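PDB 4PRK: 4-phosphoerythronate dehydrogenase from Lactobacillus jensenii, which probably catalyses the NAD-dependent interconversion of pyruvate and D-lactate, as a D-lactate dehydrogenase of the D-isomer specific 2-hydroxyacid dehydrogenase family. Local coordinates for residues Ala190-Ile202 with Gln220-Asn232. Sequence-based numbering, arbitrary orientation.
Sequences ADFDTVLKEADII and QFAEMKNDAILIN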
# COMPACT_ATOMS: atom_id res chain seq x y z
N ALA A 190 17.83 12.54 0.45
CA ALA A 190 18.99 12.62 -0.40
C ALA A 190 19.33 14.07 -0.68
O ALA A 190 18.54 14.95 -0.44
CB ALA A 190 18.77 11.87 -1.69
N ASP A 191 20.53 14.28 -1.19
CA ASP A 191 21.01 15.59 -1.56
C ASP A 191 20.25 16.11 -2.76
O ASP A 191 19.78 15.35 -3.58
CB ASP A 191 22.49 15.53 -1.91
CG ASP A 191 23.35 15.27 -0.73
OD1 ASP A 191 22.91 15.48 0.40
OD2 ASP A 191 24.48 14.83 -0.93
N PHE A 192 20.18 17.42 -2.86
CA PHE A 192 19.41 18.06 -3.88
C PHE A 192 19.93 17.65 -5.24
O PHE A 192 19.17 17.37 -6.13
CB PHE A 192 19.51 19.57 -3.68
CG PHE A 192 18.89 20.39 -4.76
CD1 PHE A 192 17.56 20.73 -4.72
CD2 PHE A 192 19.65 20.84 -5.82
CE1 PHE A 192 17.00 21.49 -5.71
CE2 PHE A 192 19.09 21.60 -6.81
CZ PHE A 192 17.76 21.92 -6.77
N ASP A 193 21.24 17.60 -5.40
CA ASP A 193 21.81 17.20 -6.67
C ASP A 193 21.53 15.75 -7.06
O ASP A 193 21.24 15.47 -8.20
CB ASP A 193 23.29 17.59 -6.80
CG ASP A 193 24.17 16.91 -5.79
OD1 ASP A 193 23.67 16.48 -4.75
OD2 ASP A 193 25.38 16.81 -6.04
N THR A 194 21.59 14.84 -6.09
CA THR A 194 21.23 13.45 -6.32
C THR A 194 19.80 13.31 -6.84
O THR A 194 19.52 12.56 -7.74
CB THR A 194 21.35 12.66 -5.02
OG1 THR A 194 22.62 12.91 -4.45
CG2 THR A 194 21.20 11.19 -5.26
N VAL A 195 18.90 14.07 -6.25
CA VAL A 195 17.48 14.01 -6.62
C VAL A 195 17.29 14.41 -8.08
O VAL A 195 16.65 13.67 -8.84
CB VAL A 195 16.61 14.88 -5.67
CG1 VAL A 195 15.20 15.08 -6.26
CG2 VAL A 195 16.56 14.27 -4.26
N LEU A 196 17.84 15.57 -8.49
CA LEU A 196 17.73 16.00 -9.87
C LEU A 196 18.40 15.04 -10.82
O LEU A 196 17.91 14.80 -11.91
CB LEU A 196 18.39 17.36 -10.06
CG LEU A 196 17.75 18.54 -9.35
CD1 LEU A 196 18.50 19.79 -9.78
CD2 LEU A 196 16.26 18.61 -9.69
N LYS A 197 19.50 14.44 -10.39
CA LYS A 197 20.21 13.53 -11.28
C LYS A 197 19.56 12.15 -11.44
O LYS A 197 19.64 11.58 -12.50
CB LYS A 197 21.67 13.38 -10.86
CG LYS A 197 22.59 14.46 -11.45
CD LYS A 197 22.73 15.69 -10.57
CE LYS A 197 23.66 16.74 -11.14
NZ LYS A 197 25.06 16.58 -10.63
N GLU A 198 18.91 11.63 -10.40
CA GLU A 198 18.48 10.25 -10.40
C GLU A 198 16.98 10.12 -10.60
O GLU A 198 16.47 9.02 -10.87
CB GLU A 198 18.83 9.60 -9.08
CG GLU A 198 20.25 9.84 -8.61
CD GLU A 198 21.21 8.80 -9.07
OE1 GLU A 198 20.78 7.79 -9.65
OE2 GLU A 198 22.42 9.00 -8.87
N ALA A 199 16.24 11.21 -10.45
CA ALA A 199 14.79 11.09 -10.53
C ALA A 199 14.33 10.99 -11.97
O ALA A 199 14.77 11.75 -12.80
CB ALA A 199 14.08 12.21 -9.83
N ASP A 200 13.41 10.07 -12.27
CA ASP A 200 12.72 10.09 -13.58
C ASP A 200 11.50 10.99 -13.57
O ASP A 200 11.04 11.42 -14.64
CB ASP A 200 12.29 8.71 -14.00
CG ASP A 200 13.40 7.71 -13.92
OD1 ASP A 200 14.43 7.92 -14.58
OD2 ASP A 200 13.23 6.72 -13.21
N ILE A 201 10.93 11.23 -12.38
CA ILE A 201 9.79 12.15 -12.21
C ILE A 201 10.06 13.05 -11.03
O ILE A 201 10.28 12.57 -9.92
CB ILE A 201 8.47 11.42 -11.93
CG1 ILE A 201 7.98 10.68 -13.18
CG2 ILE A 201 7.44 12.45 -11.52
CD1 ILE A 201 6.97 9.58 -12.91
N ILE A 202 10.08 14.34 -11.28
CA ILE A 202 10.42 15.34 -10.26
C ILE A 202 9.18 16.10 -9.92
O ILE A 202 8.54 16.65 -10.81
CB ILE A 202 11.46 16.36 -10.79
CG1 ILE A 202 12.77 15.61 -11.01
CG2 ILE A 202 11.64 17.46 -9.78
CD1 ILE A 202 13.88 16.38 -11.69
N GLN A 220 19.54 23.63 -13.57
CA GLN A 220 18.86 22.45 -13.00
C GLN A 220 18.25 21.51 -14.08
O GLN A 220 18.38 20.29 -13.99
CB GLN A 220 17.85 22.89 -11.95
CG GLN A 220 18.48 23.50 -10.71
CD GLN A 220 19.08 24.88 -10.97
OE1 GLN A 220 18.64 25.62 -11.85
NE2 GLN A 220 20.11 25.22 -10.21
N PHE A 221 17.65 22.07 -15.11
CA PHE A 221 17.25 21.27 -16.28
C PHE A 221 18.43 20.52 -16.90
O PHE A 221 18.35 19.31 -17.26
CB PHE A 221 16.57 22.16 -17.34
CG PHE A 221 15.15 22.64 -16.93
CD1 PHE A 221 14.09 21.74 -16.80
CD2 PHE A 221 14.92 23.97 -16.60
CE1 PHE A 221 12.81 22.18 -16.40
CE2 PHE A 221 13.64 24.41 -16.19
CZ PHE A 221 12.58 23.53 -16.10
N ALA A 222 19.56 21.20 -17.01
CA ALA A 222 20.70 20.53 -17.59
C ALA A 222 21.10 19.32 -16.73
O ALA A 222 21.60 18.35 -17.26
CB ALA A 222 21.87 21.48 -17.74
N GLU A 223 20.88 19.38 -15.43
CA GLU A 223 21.26 18.28 -14.53
C GLU A 223 20.29 17.09 -14.58
O GLU A 223 20.65 16.01 -14.19
CB GLU A 223 21.37 18.79 -13.09
CG GLU A 223 22.57 19.73 -12.85
CD GLU A 223 22.52 20.47 -11.51
OE1 GLU A 223 21.81 21.50 -11.42
OE2 GLU A 223 23.23 20.05 -10.54
N MET A 224 19.04 17.31 -15.02
CA MET A 224 18.02 16.27 -14.96
C MET A 224 18.24 15.24 -16.07
O MET A 224 18.95 15.51 -17.05
CB MET A 224 16.65 16.87 -15.20
CG MET A 224 16.12 17.67 -14.04
SD MET A 224 14.67 18.57 -14.60
CE MET A 224 14.75 19.95 -13.47
N LYS A 225 17.61 14.08 -15.95
CA LYS A 225 17.70 13.10 -17.02
C LYS A 225 16.91 13.63 -18.24
O LYS A 225 15.93 14.39 -18.08
CB LYS A 225 17.19 11.75 -16.52
CG LYS A 225 18.02 11.30 -15.35
CD LYS A 225 17.37 10.24 -14.50
CE LYS A 225 17.23 8.96 -15.23
NZ LYS A 225 16.98 7.95 -14.17
N ASN A 226 17.31 13.25 -19.44
CA ASN A 226 16.66 13.82 -20.61
C ASN A 226 15.24 13.24 -20.84
O ASN A 226 14.42 13.84 -21.53
CB ASN A 226 17.49 13.68 -21.87
CG ASN A 226 18.85 14.40 -21.79
OD1 ASN A 226 19.05 15.49 -21.20
ND2 ASN A 226 19.82 13.77 -22.46
N ASP A 227 14.93 12.10 -20.24
CA ASP A 227 13.53 11.59 -20.29
C ASP A 227 12.79 11.92 -18.97
O ASP A 227 11.83 11.28 -18.66
CB ASP A 227 13.46 10.09 -20.66
CG ASP A 227 14.52 9.26 -19.96
OD1 ASP A 227 15.29 9.83 -19.15
OD2 ASP A 227 14.60 8.03 -20.20
N ALA A 228 13.23 12.95 -18.25
CA ALA A 228 12.62 13.36 -16.96
C ALA A 228 11.31 14.07 -17.17
O ALA A 228 11.11 14.75 -18.17
CB ALA A 228 13.52 14.28 -16.14
N ILE A 229 10.43 13.90 -16.20
CA ILE A 229 9.12 14.52 -16.21
C ILE A 229 9.12 15.44 -15.01
O ILE A 229 9.42 14.98 -13.89
CB ILE A 229 8.02 13.46 -16.03
CG1 ILE A 229 8.04 12.44 -17.16
CG2 ILE A 229 6.64 14.11 -15.92
CD1 ILE A 229 7.03 11.30 -17.02
N LEU A 230 8.84 16.72 -15.24
CA LEU A 230 8.86 17.70 -14.21
C LEU A 230 7.42 18.03 -13.85
O LEU A 230 6.64 18.32 -14.72
CB LEU A 230 9.56 19.00 -14.66
CG LEU A 230 9.46 20.13 -13.58
CD1 LEU A 230 10.14 19.68 -12.29
CD2 LEU A 230 10.08 21.47 -14.00
N ILE A 231 7.08 18.00 -12.57
CA ILE A 231 5.73 18.35 -12.14
C ILE A 231 5.84 19.50 -11.17
O ILE A 231 6.55 19.38 -10.21
CB ILE A 231 5.06 17.17 -11.41
CG1 ILE A 231 4.90 15.94 -12.30
CG2 ILE A 231 3.71 17.60 -10.85
CD1 ILE A 231 3.99 16.12 -13.49
N ASN A 232 5.12 20.60 -11.40
CA ASN A 232 4.98 21.71 -10.45
C ASN A 232 3.52 22.04 -10.14
O ASN A 232 2.81 22.72 -10.91
CB ASN A 232 5.59 23.00 -10.99
CG ASN A 232 5.63 24.10 -9.94
OD1 ASN A 232 5.48 23.83 -8.73
ND2 ASN A 232 5.85 25.32 -10.39
O HOH W 1 10.44 9.38 -16.99
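I201 and I202 pair in parallel with I229 and L230, two neighbouring strands of the Rossmann-type sheet in the NAD-binding domain. Three backbone bonds join them: I229 N to D200 O, I202 N to I229 O at 2.8 Å, and I231 N to I202 O at 2.7 Å. On one face of the sheet I201 and I229 lie side by side and point the same way, with I201 CG1 4.0 Å from I229 CB. Helix 103-118 covers this face. On the other face I202 CG2 meets L230 CD1. I202 CD1 presses on M224 CG at 3.5 Å, a tight fit, and also touches the sulfur.

Before the strands, helices 192-198 and 218-223 also meet. L196 CD1 rests on CB and CG of Q220, the two side chains crossing at a slant. The K197 side chain passes across that of E223, its CE near E223 CB, CG and OE2, although the path of the lysine chain is doubtful in the model. Its NZ makes only a long salt bridge, 3.9 Å to E223 OE2. K225 runs past the K197 and A199 carbonyls to D200. Its NZ meets D200 OD1 at 2.6 Å on the syn side, 31° out of the carboxylate plane. D200 OD2 accepts a bond from T148 N. A water donates to both D200 O and D227 O.

The D200 carboxylate thus ties the start of strand 201-204 to the turn before strand 229-232 and to strand 148-152. Its two bonds would be expected to stabilise the charged form.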